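Local coordinates for protein Xaa-Pro dipeptidase (Pyrococcus horikoshii, PDB 1WY2) that probably cleaves dipeptides that carry a nonpolar amino acid in front of a C-terminal proline, using a pair of bound metal ions in each subunit, at residues Ile20-Ile25 against Glu86-Leu91; Tyr33-Ser38 against Glu66-Pro71; Glu80-Leu85 against Lys106-Ile111; Ile142-Val147 against Leu343-Arg348; Ile224-Val229 against Ile329-Leu334. One frame throughout, in Å; residues are numbered along the deposited sequence.

Interaction 1 (Ile20-Ile25 against Glu86-Leu91); sequences IDAVLI and EGIKSL
Asp21 and Ala22 meet Ser90 and Leu91 where two parallel strands, 22-25 and 90-93, begin to pair inside the mixed sheet of the creatinase/prolidase N-terminal domain. The polar contacts gather at this starting end. Ser90 O takes the backbone N of Asp21 at 2.9 Å and, weakly, the N of Ala22 at 3.4 Å, so two successive amides converge on one carbonyl. In return, Ser90 N donates to the anti lone pair of Asp21 OD2, the one turned away from OD1 (2.9 Å, 159° at the hydrogen). Asp21 holds its CG anti to the carbonyl carbon (chi1 -59°), which sets the carboxylate beside Lys89, both side chains pointing the same way. Ser90 OG is buried here without a polar partner.

The apolar contacts follow along the strand. Ala22 CB rests on Ile88 CD1 at 3.6 Å, while Leu91 CD1 reaches Leu24 CB at 4.2 Å; Leu105 of helix 99-108 touches both leucines. Ala22 and Leu24 carry the parallel ladder on by bonding with Gly92. At the one bridge within 20-25 and 86-91, the CA-H of Leu91 points at Ala22 O, 3.4 Å from CA to O.

Interaction 2 (Tyr33-Ser38 against Glu66-Pro71); sequences YISGAS and EESNIP
Two helix C-termini are tied together here: Ser35 closes helix 28-35, and Ser68 and Asn69 follow directly on helix 58-67. The central bond runs from Asn69 N to Ser35 O, 2.9 Å long, with the donor in the carbonyl plane. The CA-H of Ser68 approaches the same oxygen. Asn69 ND2 also comes close to it, but at too poor an angle to bond; Asn69 OD1 has a weak partner in Asn5.

Each serine also fixes its own turn. Ser35 OG sits between the backbone N and the carbonyl carbon (chi1 75°), from where it accepts Ala37 N at 3.1 Å, an ST turn, while bonding back to Val31 O. That turn leads the chain off the helix through Gly36, whose positive phi (88°) suits a residue without CB. Ser68 OG donates to Ile70 O at 2.7 Å and lies over Ser35 CB at 3.8 Å. An alanine in place of Ser68 could still put its CB against that of Ala37, but Ile70 O would probably lose its hydroxyl donor and the turn would be freer to shift.

Ser35 CB meets Ile70 CG1 at 3.9 Å, and both residues touch Leu54 and Ile45 on neighbouring strands of the mixed sheet of the creatinase/prolidase N-terminal domain. On the side of Glu67, water stands between its carboxylate and the chain from Gly36 on: one molecule accepts from Ser38 N at 2.9 Å and donates to Glu67 OE1 at 2.6 Å, and a second donates to Gly36 O at 2.8 Å.

Interaction 3 (Glu80-Leu85 against Lys106-Ile111); sequences EFYKAL and KKKANI
Tyr82 and Lys108 form one part of this helix-to-helix contact, an aliphatic chain laid against an aromatic ring. Lys108 CB stands above the ring off-centre, 4.3 Å from the centroid and 30° from the ring normal, a CH-pi contact. Extended beyond CG (chi2 -177°), the lysine crosses the tyrosine obliquely and brings CD to 3.6 Å from Tyr82 CD2. The ammonium group travels past the ring and makes its salt bridge with Glu104, one turn back on the same helix; Asp79 is a longer, weak ion partner.

The other part is plain apolar packing. Ala109 CB, just past the end of helix 99-108, presses on Leu85 CB at 3.7 Å and lies 3.8 Å from Tyr82 O, its small methyl allowing the two backbones to come close: Tyr82 CA and Ala109 CA are 5.1 Å apart. Ile111 CD1 approaches Leu85 O at 4.1 Å. Within its own helix, Leu85 CD2 covers one face of the Phe81 ring, toward the rim.

The two segments share no hydrogen bonds. Helix 78-85 leads into strand 90-93, and helix 99-108 then links that strand to its parallel neighbour 113-116 in a beta-alpha-beta unit; the contact packs the two helices side by side, with Phe101 and Leu105 of helix 99-108 also touching Tyr82.

Interaction 4 (Ile142-Val147 against Leu343-Arg348); sequences IADKAV and LTKTER
Asp144, on helix 130-153 of the M24 metallopeptidase domain with its pita-bread fold, reaches across to Lys345 and Thr346 in the loop that follows strand 339-342. Its CB already lies 3.4 Å from Thr346 OG1, the two side chains sliding past each other in opposite directions. CG is anti to the carbonyl carbon (chi1 -83°), and this turns the carboxylate onto the loop backbone. OD1 receives two donors from Thr346, the hydroxyl OG1 at 2.5 Å and the backbone N at 3.0 Å, both from the same face and well above the carboxylate plane. OD2 takes Lys345 N at 2.9 Å in an almost straight bond, 179° at the hydrogen, on its syn side. A water also donates to OD2, at 2.7 Å, and to Leu343 O, at 2.8 Å.

Four donors thus grip one carboxylate, an arrangement likely to favour its charged form. With an alanine here, the amides of Lys345 and Thr346 would probably be left without their acceptor and the loop would be freer to move away from the helix. The loop has other ties in the catalytic domain: Leu343 pairs with Thr332 through the backbone, and Thr346 O accepts from Arg226. One turn further along the helix, the contact ends in a looser apolar touch, Val147 CG1 to Thr346 CG2 at 4.4 Å.

Interaction 5 (Ile224-Val229 against Ile329-Leu334); sequences ITRTIV and IEDTIL. With ZN (zinc ion), chain D; ZN (zinc ion), chain E.
Glu330 and Arg226 owe their roles to their torsions. Glu330 CG is anti to the backbone N (chi1 164°) and the chain runs straight on, delivering a carboxylate that bridges two zinc ions, OE1 to one at 2.0 Å and OE2 to the other at 2.1 Å. Asp223 serves both metals, Asp212 completes the protein ligands of the first, and His287 and Glu316 those of the second. Thr225 OG1 appears to donate to OE1, though its position is less certain.

Arg226 bends at chi2 (-68°), bringing its guanidinium back over the strand pair. NH1 bonds both Thr225 O and Glu330 O, each at 2.8 Å and near the guanidinium plane. NH2 makes a salt bridge to Asp331 OD1 at 2.8 Å, the guanidinium and carboxylate planes 89° apart; OD1 also bonds Thr344 OG1.

The backbones join at Thr225 and Glu330, a hydrogen-bonded antiparallel pair: Glu330 N to Thr225 O is 2.9 Å and Thr225 N to Glu330 O 3.1 Å. This single bridge connects strand 220-229, paired with 208-217, to strand 325-336, which runs between 312-321 and 339-342, while helix 130-153 packs against Ile224.

How the interactions relate
The five contacts fall into two groups along the chain. Interactions 1, 2 and 3 belong to the N-terminal domain: interaction 3, centred about 10 Å from interaction 1, joins the two helices that come just before and after strand 90-93 of interaction 1, and Leu24 CD1 packs on Phe81 CZ between them. Interaction 2 is nested inside the loop of interaction 1 and touches it through Ile25 and Ile34. Interactions 4 and 5 lie in the catalytic domain, centres about 8 Å apart, with 5 nested inside 4; probable bonds from Thr344 to Asp331 and from Arg226 to Thr346 hold loop 343-348 against the strand carrying Glu330. Centres of interactions 1 and 5 are about 43 Å apart, on opposite sides of the chain's centre.

Interaction 1 (Ile20-Ile25 against Glu86-Leu91)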
# COMPACT_ATOMS: atom_id res chain seq x y z
N ILE A 20 -15.50 27.44 -4.69
CA ILE A 20 -15.82 26.04 -4.45
C ILE A 20 -16.86 25.98 -3.33
O ILE A 20 -16.70 26.65 -2.31
CB ILE A 20 -14.57 25.24 -4.03
CG1 ILE A 20 -13.57 25.21 -5.19
CG2 ILE A 20 -14.97 23.83 -3.61
CD1 ILE A 20 -12.23 24.58 -4.84
N ASP A 21 -17.91 25.19 -3.53
CA ASP A 21 -18.98 25.09 -2.54
C ASP A 21 -18.70 24.14 -1.38
O ASP A 21 -19.13 24.39 -0.25
CB ASP A 21 -20.28 24.70 -3.24
CG ASP A 21 -20.69 25.70 -4.30
OD1 ASP A 21 -20.89 26.88 -3.94
OD2 ASP A 21 -20.80 25.31 -5.48
N ALA A 22 -17.99 23.06 -1.65
CA ALA A 22 -17.66 22.09 -0.61
C ALA A 22 -16.42 21.31 -1.01
O ALA A 22 -16.07 21.25 -2.19
CB ALA A 22 -18.82 21.13 -0.40
N VAL A 23 -15.75 20.72 -0.03
CA VAL A 23 -14.55 19.93 -0.28
C VAL A 23 -14.68 18.54 0.31
O VAL A 23 -15.17 18.37 1.43
CB VAL A 23 -13.29 20.61 0.29
CG1 VAL A 23 -12.11 19.63 0.30
CG2 VAL A 23 -12.95 21.83 -0.54
N LEU A 24 -14.25 17.54 -0.45
CA LEU A 24 -14.29 16.16 -0.01
C LEU A 24 -12.86 15.64 0.14
O LEU A 24 -12.08 15.71 -0.80
CB LEU A 24 -15.04 15.30 -1.03
CG LEU A 24 -15.04 13.79 -0.77
CD1 LEU A 24 -15.73 13.50 0.55
CD2 LEU A 24 -15.75 13.07 -1.92
N ILE A 25 -12.53 15.13 1.33
CA ILE A 25 -11.21 14.58 1.61
C ILE A 25 -11.39 13.08 1.87
O ILE A 25 -12.12 12.70 2.79
CB ILE A 25 -10.58 15.24 2.86
CG1 ILE A 25 -10.42 16.75 2.63
CG2 ILE A 25 -9.22 14.61 3.17
CD1 ILE A 25 -9.48 17.11 1.49
N GLU A 86 -25.87 15.95 -1.85
CA GLU A 86 -26.88 16.53 -2.73
C GLU A 86 -27.00 18.04 -2.55
O GLU A 86 -27.15 18.53 -1.43
CB GLU A 86 -28.24 15.89 -2.48
CG GLU A 86 -28.31 14.40 -2.76
CD GLU A 86 -29.71 13.84 -2.58
OE1 GLU A 86 -30.28 13.99 -1.48
OE2 GLU A 86 -30.24 13.24 -3.55
N GLY A 87 -26.94 18.78 -3.65
CA GLY A 87 -27.07 20.22 -3.58
C GLY A 87 -25.77 20.96 -3.87
O GLY A 87 -25.78 22.16 -4.15
N ILE A 88 -24.66 20.24 -3.81
CA ILE A 88 -23.35 20.83 -4.06
C ILE A 88 -23.13 21.05 -5.56
O ILE A 88 -23.28 20.12 -6.36
CB ILE A 88 -22.22 19.93 -3.51
CG1 ILE A 88 -22.40 19.76 -2.00
CG2 ILE A 88 -20.87 20.54 -3.84
CD1 ILE A 88 -21.42 18.78 -1.38
N LYS A 89 -22.76 22.27 -5.93
CA LYS A 89 -22.51 22.60 -7.33
C LYS A 89 -21.06 22.32 -7.70
O LYS A 89 -20.78 21.51 -8.58
CB LYS A 89 -22.83 24.08 -7.59
CG LYS A 89 -24.29 24.44 -7.39
CD LYS A 89 -25.19 23.75 -8.41
CE LYS A 89 -24.84 24.17 -9.83
NZ LYS A 89 -25.73 23.52 -10.84
N SER A 90 -20.14 23.01 -7.03
CA SER A 90 -18.71 22.85 -7.28
C SER A 90 -18.06 22.14 -6.10
O SER A 90 -18.05 22.67 -4.99
CB SER A 90 -18.07 24.22 -7.49
OG SER A 90 -16.69 24.10 -7.82
N LEU A 91 -17.52 20.95 -6.34
CA LEU A 91 -16.88 20.17 -5.28
C LEU A 91 -15.36 20.12 -5.42
O LEU A 91 -14.84 19.77 -6.48
CB LEU A 91 -17.42 18.73 -5.28
CG LEU A 91 -16.88 17.77 -4.21
CD1 LEU A 91 -17.45 18.16 -2.84
CD2 LEU A 91 -17.28 16.34 -4.55

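Interaction 2 (Tyr33-Ser38 against Glu66-Pro71)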
# COMPACT_ATOMS: atom_id res chain seq x y z
N TYR A 33 -4.55 13.74 8.76
CA TYR A 33 -3.97 15.07 8.92
C TYR A 33 -4.99 16.09 9.40
O TYR A 33 -4.73 16.88 10.29
CB TYR A 33 -3.38 15.55 7.59
CG TYR A 33 -2.59 16.84 7.71
CD1 TYR A 33 -1.34 16.87 8.33
CD2 TYR A 33 -3.09 18.03 7.17
CE1 TYR A 33 -0.61 18.05 8.41
CE2 TYR A 33 -2.36 19.21 7.26
CZ TYR A 33 -1.12 19.22 7.88
OH TYR A 33 -0.41 20.39 7.96
N ILE A 34 -6.18 16.04 8.80
CA ILE A 34 -7.24 16.99 9.13
C ILE A 34 -8.10 16.65 10.35
O ILE A 34 -8.44 17.55 11.13
CB ILE A 34 -8.15 17.19 7.90
CG1 ILE A 34 -7.32 17.73 6.73
CG2 ILE A 34 -9.29 18.15 8.23
CD1 ILE A 34 -8.06 17.73 5.41
N SER A 35 -8.45 15.38 10.53
CA SER A 35 -9.32 14.99 11.64
C SER A 35 -8.66 14.24 12.79
O SER A 35 -9.17 14.23 13.91
CB SER A 35 -10.47 14.12 11.11
OG SER A 35 -10.00 12.82 10.79
N GLY A 36 -7.52 13.61 12.51
CA GLY A 36 -6.84 12.85 13.55
C GLY A 36 -7.35 11.41 13.59
O GLY A 36 -6.86 10.59 14.37
N ALA A 37 -8.33 11.12 12.76
CA ALA A 37 -8.92 9.78 12.68
C ALA A 37 -8.25 8.93 11.60
O ALA A 37 -7.72 9.47 10.62
CB ALA A 37 -10.41 9.89 12.39
N SER A 38 -8.28 7.62 11.77
CA SER A 38 -7.67 6.71 10.80
C SER A 38 -8.61 5.59 10.37
O SER A 38 -8.34 4.41 10.59
CB SER A 38 -6.39 6.10 11.39
OG SER A 38 -5.46 7.11 11.75
N GLU A 66 -13.98 8.24 18.58
CA GLU A 66 -13.01 8.37 19.66
C GLU A 66 -11.74 9.15 19.30
O GLU A 66 -11.15 9.80 20.16
CB GLU A 66 -12.62 6.98 20.17
CG GLU A 66 -11.65 6.99 21.34
CD GLU A 66 -11.22 5.59 21.74
OE1 GLU A 66 -12.10 4.74 22.00
OE2 GLU A 66 -10.00 5.34 21.80
N GLU A 67 -11.32 9.09 18.04
CA GLU A 67 -10.09 9.76 17.62
C GLU A 67 -10.25 11.05 16.83
O GLU A 67 -9.34 11.88 16.78
CB GLU A 67 -9.22 8.79 16.82
CG GLU A 67 -9.11 7.41 17.45
CD GLU A 67 -8.16 6.50 16.70
OE1 GLU A 67 -8.31 6.36 15.46
OE2 GLU A 67 -7.28 5.91 17.35
N SER A 68 -11.41 11.24 16.20
CA SER A 68 -11.67 12.42 15.39
C SER A 68 -11.90 13.70 16.18
O SER A 68 -12.59 13.70 17.20
CB SER A 68 -12.87 12.18 14.48
OG SER A 68 -13.15 13.33 13.70
N ASN A 69 -11.32 14.81 15.71
CA ASN A 69 -11.50 16.10 16.36
C ASN A 69 -12.64 16.86 15.70
O ASN A 69 -12.89 18.03 16.02
CB ASN A 69 -10.21 16.93 16.33
CG ASN A 69 -9.72 17.22 14.92
OD1 ASN A 69 -10.49 17.65 14.06
ND2 ASN A 69 -8.43 17.02 14.69
N ILE A 70 -13.33 16.21 14.77
CA ILE A 70 -14.47 16.82 14.09
C ILE A 70 -15.66 15.86 14.20
O ILE A 70 -15.47 14.65 14.33
CB ILE A 70 -14.18 17.12 12.60
CG1 ILE A 70 -13.92 15.82 11.83
CG2 ILE A 70 -12.98 18.05 12.48
CD1 ILE A 70 -13.82 16.02 10.33
N PRO A 71 -16.89 16.39 14.15
CA PRO A 71 -18.11 15.57 14.25
C PRO A 71 -18.10 14.37 13.32
O PRO A 71 -17.79 14.49 12.13
CB PRO A 71 -19.21 16.57 13.89
CG PRO A 71 -18.68 17.85 14.44
CD PRO A 71 -17.23 17.81 14.01
O HOH W 1 -6.34 17.25 13.47
O HOH W 2 -5.97 7.89 14.50
O HOH W 3 -10.10 6.30 13.59

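Interaction 3 (Glu80-Leu85 against Lys106-Ile111)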
# COMPACT_ATOMS: atom_id res chain seq x y z
N GLU A 80 -26.47 6.87 1.44
CA GLU A 80 -26.67 7.80 2.55
C GLU A 80 -25.63 8.91 2.47
O GLU A 80 -25.91 10.07 2.77
CB GLU A 80 -26.54 7.06 3.88
CG GLU A 80 -27.55 5.94 4.07
CD GLU A 80 -27.29 5.15 5.34
OE1 GLU A 80 -27.27 5.76 6.43
OE2 GLU A 80 -27.11 3.92 5.25
N PHE A 81 -24.42 8.54 2.06
CA PHE A 81 -23.33 9.49 1.93
C PHE A 81 -23.62 10.46 0.79
O PHE A 81 -23.55 11.68 0.97
CB PHE A 81 -22.01 8.76 1.65
CG PHE A 81 -20.86 9.68 1.36
CD1 PHE A 81 -20.36 10.52 2.36
CD2 PHE A 81 -20.29 9.73 0.09
CE1 PHE A 81 -19.31 11.40 2.09
CE2 PHE A 81 -19.24 10.61 -0.18
CZ PHE A 81 -18.76 11.45 0.81
N TYR A 82 -23.95 9.92 -0.38
CA TYR A 82 -24.25 10.75 -1.54
C TYR A 82 -25.41 11.70 -1.30
O TYR A 82 -25.44 12.80 -1.86
CB TYR A 82 -24.55 9.86 -2.75
CG TYR A 82 -23.36 9.03 -3.19
CD1 TYR A 82 -22.16 9.63 -3.55
CD2 TYR A 82 -23.44 7.63 -3.23
CE1 TYR A 82 -21.06 8.88 -3.93
CE2 TYR A 82 -22.34 6.87 -3.61
CZ TYR A 82 -21.15 7.49 -3.96
OH TYR A 82 -20.06 6.75 -4.34
N LYS A 83 -26.35 11.29 -0.46
CA LYS A 83 -27.50 12.13 -0.16
C LYS A 83 -27.04 13.39 0.57
O LYS A 83 -27.58 14.47 0.37
CB LYS A 83 -28.51 11.37 0.70
CG LYS A 83 -29.79 12.16 0.98
CD LYS A 83 -30.84 11.30 1.66
CE LYS A 83 -32.14 12.07 1.84
NZ LYS A 83 -33.20 11.22 2.44
N ALA A 84 -26.02 13.23 1.42
CA ALA A 84 -25.47 14.35 2.18
C ALA A 84 -24.80 15.35 1.24
O ALA A 84 -24.72 16.54 1.55
CB ALA A 84 -24.47 13.83 3.20
N LEU A 85 -24.32 14.86 0.10
CA LEU A 85 -23.65 15.70 -0.88
C LEU A 85 -24.61 16.39 -1.84
O LEU A 85 -24.23 17.31 -2.56
CB LEU A 85 -22.64 14.86 -1.68
CG LEU A 85 -21.32 14.43 -1.03
CD1 LEU A 85 -20.37 15.61 -0.99
CD2 LEU A 85 -21.56 13.88 0.36
N LYS A 106 -21.07 12.27 -9.66
CA LYS A 106 -21.74 12.97 -10.75
C LYS A 106 -23.19 12.55 -10.90
O LYS A 106 -24.07 13.38 -11.14
CB LYS A 106 -21.02 12.72 -12.08
CG LYS A 106 -19.66 13.38 -12.22
CD LYS A 106 -19.09 13.14 -13.61
CE LYS A 106 -17.75 13.82 -13.80
NZ LYS A 106 -17.21 13.58 -15.17
N LYS A 107 -23.44 11.25 -10.76
CA LYS A 107 -24.79 10.72 -10.92
C LYS A 107 -25.65 10.72 -9.66
O LYS A 107 -26.80 11.18 -9.70
CB LYS A 107 -24.72 9.29 -11.49
CG LYS A 107 -23.98 8.30 -10.60
CD LYS A 107 -23.91 6.92 -11.24
CE LYS A 107 -25.29 6.32 -11.47
NZ LYS A 107 -25.22 4.97 -12.10
N LYS A 108 -25.12 10.21 -8.56
CA LYS A 108 -25.87 10.13 -7.31
C LYS A 108 -25.95 11.40 -6.48
O LYS A 108 -26.93 11.62 -5.77
CB LYS A 108 -25.33 8.98 -6.46
CG LYS A 108 -25.45 7.62 -7.15
CD LYS A 108 -24.97 6.49 -6.26
CE LYS A 108 -25.18 5.14 -6.94
NZ LYS A 108 -24.71 4.01 -6.09
N ALA A 109 -24.92 12.24 -6.56
CA ALA A 109 -24.91 13.49 -5.80
C ALA A 109 -25.17 14.66 -6.74
O ALA A 109 -25.31 15.81 -6.31
CB ALA A 109 -23.57 13.67 -5.10
N ASN A 110 -25.23 14.36 -8.03
CA ASN A 110 -25.47 15.34 -9.07
C ASN A 110 -24.47 16.49 -9.06
O ASN A 110 -24.81 17.62 -9.40
CB ASN A 110 -26.90 15.90 -8.95
CG ASN A 110 -27.31 16.72 -10.16
OD1 ASN A 110 -27.33 16.22 -11.28
ND2 ASN A 110 -27.64 17.98 -9.92
N ILE A 111 -23.23 16.19 -8.68
CA ILE A 111 -22.19 17.21 -8.64
C ILE A 111 -21.97 17.73 -10.06
O ILE A 111 -21.79 16.96 -10.99
CB ILE A 111 -20.86 16.65 -8.10
CG1 ILE A 111 -21.07 16.08 -6.69
CG2 ILE A 111 -19.80 17.74 -8.08
CD1 ILE A 111 -21.60 17.08 -5.69

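Interaction 4 (Ile142-Val147 against Leu343-Arg348)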
# COMPACT_ATOMS: atom_id res chain seq x y z
N ILE A 142 14.88 5.21 14.50
CA ILE A 142 14.56 3.80 14.34
C ILE A 142 15.18 3.28 13.04
O ILE A 142 15.68 2.15 12.99
CB ILE A 142 13.03 3.58 14.32
CG1 ILE A 142 12.45 3.91 15.70
CG2 ILE A 142 12.70 2.13 13.93
CD1 ILE A 142 10.94 3.80 15.79
N ALA A 143 15.15 4.10 12.00
CA ALA A 143 15.72 3.71 10.71
C ALA A 143 17.23 3.57 10.85
O ALA A 143 17.83 2.65 10.29
CB ALA A 143 15.37 4.74 9.64
N ASP A 144 17.86 4.49 11.58
CA ASP A 144 19.30 4.43 11.80
C ASP A 144 19.67 3.12 12.49
O ASP A 144 20.64 2.46 12.12
CB ASP A 144 19.79 5.60 12.66
CG ASP A 144 20.01 6.88 11.86
OD1 ASP A 144 20.52 6.79 10.72
OD2 ASP A 144 19.70 7.97 12.38
N LYS A 145 18.89 2.74 13.49
CA LYS A 145 19.14 1.50 14.22
C LYS A 145 19.01 0.30 13.29
O LYS A 145 19.75 -0.67 13.40
CB LYS A 145 18.17 1.35 15.39
CG LYS A 145 18.46 2.29 16.55
CD LYS A 145 17.46 2.09 17.67
CE LYS A 145 17.82 2.97 18.87
NZ LYS A 145 16.86 2.78 19.99
N ALA A 146 18.05 0.38 12.36
CA ALA A 146 17.83 -0.71 11.42
C ALA A 146 19.00 -0.85 10.46
O ALA A 146 19.43 -1.96 10.16
CB ALA A 146 16.54 -0.47 10.65
N VAL A 147 19.51 0.28 9.98
CA VAL A 147 20.64 0.24 9.06
C VAL A 147 21.88 -0.33 9.74
O VAL A 147 22.62 -1.12 9.15
CB VAL A 147 20.97 1.65 8.52
CG1 VAL A 147 22.25 1.62 7.69
CG2 VAL A 147 19.81 2.15 7.66
N LEU A 343 18.32 14.41 9.76
CA LEU A 343 17.49 13.70 10.72
C LEU A 343 17.99 12.26 10.86
O LEU A 343 17.90 11.67 11.94
CB LEU A 343 16.02 13.74 10.30
CG LEU A 343 15.46 15.16 10.15
CD1 LEU A 343 13.97 15.09 9.82
CD2 LEU A 343 15.67 15.96 11.43
N THR A 344 18.50 11.71 9.76
CA THR A 344 19.10 10.38 9.79
C THR A 344 20.56 10.71 10.07
O THR A 344 21.14 11.57 9.41
CB THR A 344 18.94 9.65 8.44
OG1 THR A 344 19.23 10.55 7.36
CG2 THR A 344 17.52 9.13 8.29
N LYS A 345 21.15 10.04 11.06
CA LYS A 345 22.52 10.37 11.46
C LYS A 345 23.60 9.31 11.27
O LYS A 345 24.76 9.54 11.62
CB LYS A 345 22.49 10.81 12.92
CG LYS A 345 21.44 11.88 13.20
CD LYS A 345 21.22 12.11 14.69
CE LYS A 345 20.07 13.09 14.92
NZ LYS A 345 19.80 13.29 16.37
N THR A 346 23.24 8.16 10.71
CA THR A 346 24.22 7.10 10.50
C THR A 346 25.39 7.58 9.64
O THR A 346 25.20 8.36 8.71
CB THR A 346 23.57 5.88 9.80
OG1 THR A 346 22.58 5.31 10.67
CG2 THR A 346 24.61 4.83 9.48
N GLU A 347 26.59 7.10 9.96
CA GLU A 347 27.78 7.48 9.20
C GLU A 347 27.57 7.19 7.72
O GLU A 347 26.96 6.18 7.36
CB GLU A 347 29.00 6.71 9.71
CG GLU A 347 30.26 6.89 8.87
CD GLU A 347 30.76 8.32 8.86
OE1 GLU A 347 31.01 8.85 7.75
OE2 GLU A 347 30.91 8.91 9.95
N ARG A 348 28.08 8.07 6.87
CA ARG A 348 27.93 7.90 5.43
C ARG A 348 29.15 7.27 4.76
O ARG A 348 29.02 6.56 3.76
CB ARG A 348 27.62 9.25 4.78
CG ARG A 348 26.21 9.75 5.08
CD ARG A 348 26.03 11.19 4.65
NE ARG A 348 26.69 12.12 5.57
CZ ARG A 348 26.65 13.44 5.44
NH1 ARG A 348 25.98 13.99 4.43
NH2 ARG A 348 27.25 14.21 6.33
O HOH W 4 18.15 9.62 13.80

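Interaction 5 (Ile224-Val229 against Ile329-Leu334)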
# COMPACT_ATOMS: atom_id res chain seq x y z
N ILE A 224 16.16 6.15 4.61
CA ILE A 224 17.61 6.20 4.65
C ILE A 224 18.24 5.13 3.75
O ILE A 224 17.68 4.05 3.59
CB ILE A 224 18.12 5.99 6.11
CG1 ILE A 224 19.64 6.16 6.18
CG2 ILE A 224 17.74 4.60 6.60
CD1 ILE A 224 20.21 6.00 7.59
N THR A 225 19.38 5.45 3.14
CA THR A 225 20.10 4.50 2.30
C THR A 225 21.58 4.59 2.59
O THR A 225 22.16 5.68 2.61
CB THR A 225 19.94 4.75 0.78
OG1 THR A 225 18.56 4.70 0.40
CG2 THR A 225 20.70 3.68 -0.01
N ARG A 226 22.21 3.45 2.82
CA ARG A 226 23.65 3.40 3.02
C ARG A 226 24.15 2.27 2.14
O ARG A 226 23.46 1.27 1.95
CB ARG A 226 24.00 3.11 4.49
CG ARG A 226 23.73 4.26 5.44
CD ARG A 226 24.66 5.45 5.18
NE ARG A 226 24.36 6.56 6.09
CZ ARG A 226 23.41 7.47 5.87
NH1 ARG A 226 22.67 7.42 4.77
NH2 ARG A 226 23.19 8.41 6.78
N THR A 227 25.34 2.43 1.59
CA THR A 227 25.91 1.40 0.74
C THR A 227 27.22 0.95 1.39
O THR A 227 27.99 1.78 1.86
CB THR A 227 26.20 1.92 -0.68
OG1 THR A 227 24.97 2.30 -1.31
CG2 THR A 227 26.88 0.84 -1.53
N ILE A 228 27.44 -0.35 1.42
CA ILE A 228 28.66 -0.91 1.99
C ILE A 228 29.23 -1.93 1.00
O ILE A 228 28.65 -2.18 -0.05
CB ILE A 228 28.39 -1.65 3.34
CG1 ILE A 228 27.44 -2.83 3.12
CG2 ILE A 228 27.79 -0.68 4.36
CD1 ILE A 228 27.21 -3.67 4.36
N VAL A 229 30.38 -2.48 1.34
CA VAL A 229 31.01 -3.51 0.52
C VAL A 229 31.39 -4.63 1.47
O VAL A 229 31.90 -4.37 2.56
CB VAL A 229 32.30 -3.01 -0.19
CG1 VAL A 229 32.97 -4.19 -0.89
CG2 VAL A 229 31.96 -1.93 -1.20
N ILE A 329 23.45 6.86 -1.47
CA ILE A 329 23.59 7.34 -0.10
C ILE A 329 22.45 8.33 0.08
O ILE A 329 22.36 9.32 -0.64
CB ILE A 329 24.95 8.02 0.11
CG1 ILE A 329 26.07 7.01 -0.14
CG2 ILE A 329 25.04 8.57 1.53
CD1 ILE A 329 27.47 7.59 -0.09
N GLU A 330 21.57 8.04 1.04
CA GLU A 330 20.39 8.86 1.29
C GLU A 330 20.16 9.25 2.74
O GLU A 330 20.29 8.42 3.64
CB GLU A 330 19.15 8.11 0.78
CG GLU A 330 17.83 8.64 1.31
CD GLU A 330 16.63 7.86 0.82
OE1 GLU A 330 16.73 6.62 0.72
OE2 GLU A 330 15.58 8.49 0.57
N ASP A 331 19.82 10.52 2.94
CA ASP A 331 19.50 11.05 4.27
C ASP A 331 18.15 11.73 4.19
O ASP A 331 17.75 12.21 3.13
CB ASP A 331 20.50 12.13 4.72
CG ASP A 331 21.76 11.57 5.33
OD1 ASP A 331 21.67 10.63 6.14
OD2 ASP A 331 22.85 12.10 5.01
N THR A 332 17.44 11.78 5.31
CA THR A 332 16.19 12.52 5.38
C THR A 332 16.68 13.77 6.10
O THR A 332 17.38 13.65 7.12
CB THR A 332 15.13 11.82 6.25
OG1 THR A 332 14.65 10.66 5.56
CG2 THR A 332 13.95 12.76 6.52
N ILE A 333 16.37 14.95 5.58
CA ILE A 333 16.84 16.17 6.21
C ILE A 333 15.72 17.18 6.42
O ILE A 333 14.68 17.12 5.77
CB ILE A 333 17.96 16.85 5.39
CG1 ILE A 333 17.40 17.38 4.07
CG2 ILE A 333 19.09 15.86 5.13
CD1 ILE A 333 18.37 18.29 3.31
N LEU A 334 15.97 18.10 7.34
CA LEU A 334 15.03 19.16 7.66
C LEU A 334 15.65 20.48 7.22
O LEU A 334 16.83 20.74 7.47
CB LEU A 334 14.78 19.20 9.17
CG LEU A 334 14.09 20.46 9.71
CD1 LEU A 334 12.64 20.50 9.24
CD2 LEU A 334 14.15 20.45 11.23
ZN ZN D . 15.13 5.44 0.52
ZN ZN E . 13.89 8.11 -0.59